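Local coordinates for protein exopolyphosphatase (Cytophaga hutchinsonii, PDB 3MDQ) that probably hydrolyses inorganic polyphosphate from its chain ends, releasing orthophosphate, as expected of a member of the Ppx/GppA branch of the actin-like ATPase superfamily, at residues 190-193 and 194-197. Numbering follows the deposited sequence.
Sequences EVLV and PLEK
Leu-192 and Leu-195 meet through their CB atoms, 4.3 Å apart, at a helix-to-helix junction in the actin-like fold, where helix 178-191 ends and helix 193-202 starts almost at once. Leu-192 belongs to the ends of both: it is the first to leave the helical geometry of one and the N-cap of the other. Its carbonyl O opens the new helix, accepting the first i to i+4 hydrogen bond from Glu-196 N (3.0 Å, N-H...O angle 160°) and a weak, bent one from Leu-195 N. One residue on, Lys-197 N donates the next hydrogen bond to Val-193 O, at 3.0 Å. Proline is at home in this first turn, where its N needs no hydrogen; the trans peptide link itself sets Pro-194 CD 3.5 Å from Val-193 CB.

The leucines form the compact side. Both lie against Phe-145 of strand 143-148; Leu-192 also meets Leu-279 and His-282 of helix 267-286, whereas Leu-195 touches Trp-155 of strand 153-159, so the junction packs on both the six-stranded sheet and that helix. Around Val-193 the packing is looser and more open to solvent. Glu-196 OE1 comes only to 4.0 Å from Val-193 CG2, while the exposed Lys-197 stretches its methylenes back past the valine. With CG1 anti to its backbone N (chi1 175°), Val-193 turns that methyl to the lysine, where CG1 lies 3.8 Å from Lys-197 CE.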
ATOM      1  N   GLU A 190      20.164   2.449   7.989  1.00  9.74           N
ATOM      2  CA  GLU A 190      20.734   3.486   7.135  1.00 11.81           C
ATOM      3  C   GLU A 190      19.648   4.356   6.482  1.00 13.99           C
ATOM      4  O   GLU A 190      19.797   5.581   6.400  1.00 18.28           O
ATOM      5  CB  GLU A 190      21.637   2.846   6.065  1.00 12.86           C
ATOM      6  CG  GLU A 190      22.906   2.192   6.622  1.00 13.19           C
ATOM      7  CD  GLU A 190      23.775   3.154   7.411  1.00 19.56           C
ATOM      8  OE1 GLU A 190      23.998   4.263   6.911  1.00 26.48           O
ATOM      9  OE2 GLU A 190      24.139   2.827   8.559  1.00 22.44           O
ATOM     10  N   VAL A 191      18.563   3.732   6.018  0.50 11.77           N
ATOM     11  CA  VAL A 191      17.517   4.407   5.219  0.50 11.83           C
ATOM     12  C   VAL A 191      16.604   5.281   6.084  0.50  9.81           C
ATOM     13  O   VAL A 191      16.224   6.410   5.700  0.50  9.56           O
ATOM     14  CB  VAL A 191      16.620   3.370   4.457  0.50 13.33           C
ATOM     15  CG1 VAL A 191      15.437   4.066   3.755  0.50 12.17           C
ATOM     16  CG2 VAL A 191      17.414   2.585   3.443  0.50 16.54           C
ATOM     17  N   LEU A 192      16.286   4.779   7.267  1.00 11.55           N
ATOM     18  CA  LEU A 192      15.173   5.334   8.061  1.00 11.88           C
ATOM     19  C   LEU A 192      15.549   6.403   9.060  1.00 10.13           C
ATOM     20  O   LEU A 192      14.766   6.763   9.926  1.00 10.92           O
ATOM     21  CB  LEU A 192      14.384   4.206   8.735  1.00 11.96           C
ATOM     22  CG  LEU A 192      13.724   3.246   7.756  1.00 12.46           C
ATOM     23  CD1 LEU A 192      13.101   2.151   8.615  1.00 15.54           C
ATOM     24  CD2 LEU A 192      12.698   3.957   6.874  1.00 14.71           C
ATOM     25  N   VAL A 193      16.747   6.972   8.936  1.00 10.49           N
ATOM     26  CA  VAL A 193      17.137   8.031   9.849  1.00 10.60           C
ATOM     27  C   VAL A 193      16.131   9.178   9.946  1.00 12.64           C
ATOM     28  O   VAL A 193      15.816   9.597  11.034  1.00 11.76           O
ATOM     29  CB  VAL A 193      18.585   8.555   9.547  1.00 11.73           C
ATOM     30  CG1 VAL A 193      18.917   9.746  10.453  1.00 15.82           C
ATOM     31  CG2 VAL A 193      19.580   7.436   9.862  1.00 12.67           C
ATOM     32  N   PRO A 194      15.558   9.622   8.820  1.00 11.31           N
ATOM     33  CA  PRO A 194      14.598  10.735   8.922  1.00 10.47           C
ATOM     34  C   PRO A 194      13.341  10.300   9.687  1.00 12.00           C
ATOM     35  O   PRO A 194      12.717  11.101  10.357  1.00 10.89           O
ATOM     36  CB  PRO A 194      14.297  11.060   7.468  1.00 11.90           C
ATOM     37  CG  PRO A 194      15.527  10.602   6.730  1.00 15.07           C
ATOM     38  CD  PRO A 194      15.952   9.365   7.421  1.00 12.78           C
ATOM     39  N   LEU A 195      12.989   9.015   9.587  1.00 10.38           N
ATOM     40  CA  LEU A 195      11.866   8.503  10.354  1.00  9.34           C
ATOM     41  C   LEU A 195      12.171   8.477  11.847  1.00 10.43           C
ATOM     42  O   LEU A 195      11.348   8.906  12.672  1.00 11.41           O
ATOM     43  CB  LEU A 195      11.434   7.131   9.852  1.00  8.33           C
ATOM     44  CG  LEU A 195      10.373   6.446  10.694  1.00  9.08           C
ATOM     45  CD1 LEU A 195       9.003   7.173  10.604  1.00 11.56           C
ATOM     46  CD2 LEU A 195      10.195   5.008  10.230  1.00 12.14           C
ATOM     47  N   GLU A 196      13.375   8.042  12.212  1.00 10.78           N
ATOM     48  CA  GLU A 196      13.748   8.020  13.600  1.00 12.92           C
ATOM     49  C   GLU A 196      13.672   9.430  14.201  1.00 12.34           C
ATOM     50  O   GLU A 196      13.191   9.631  15.333  1.00 11.62           O
ATOM     51  CB  GLU A 196      15.181   7.527  13.769  1.00 14.49           C
ATOM     52  CG  GLU A 196      15.441   6.120  13.571  1.00 16.23           C
ATOM     53  CD  GLU A 196      16.908   5.878  13.969  1.00 24.78           C
ATOM     54  OE1 GLU A 196      17.803   6.082  13.131  1.00 26.87           O
ATOM     55  OE2 GLU A 196      17.163   5.626  15.166  1.00 28.82           O
ATOM     56  N   LYS A 197      14.175  10.402  13.451  1.00  9.98           N
ATOM     57  CA  LYS A 197      14.185  11.787  13.903  1.00 13.03           C
ATOM     58  C   LYS A 197      12.770  12.294  14.111  1.00 12.73           C
ATOM     59  O   LYS A 197      12.481  12.929  15.117  1.00 13.99           O
ATOM     60  CB  LYS A 197      14.980  12.655  12.925  1.00 15.40           C
ATOM     61  CG  LYS A 197      16.472  12.407  13.028  1.00 22.75           C
ATOM     62  CD  LYS A 197      17.238  13.310  12.070  1.00 34.10           C
ATOM     63  CE  LYS A 197      18.740  13.087  12.169  1.00 32.65           C
ATOM     64  NZ  LYS A 197      19.401  13.601  10.938  1.00 40.41           N
TER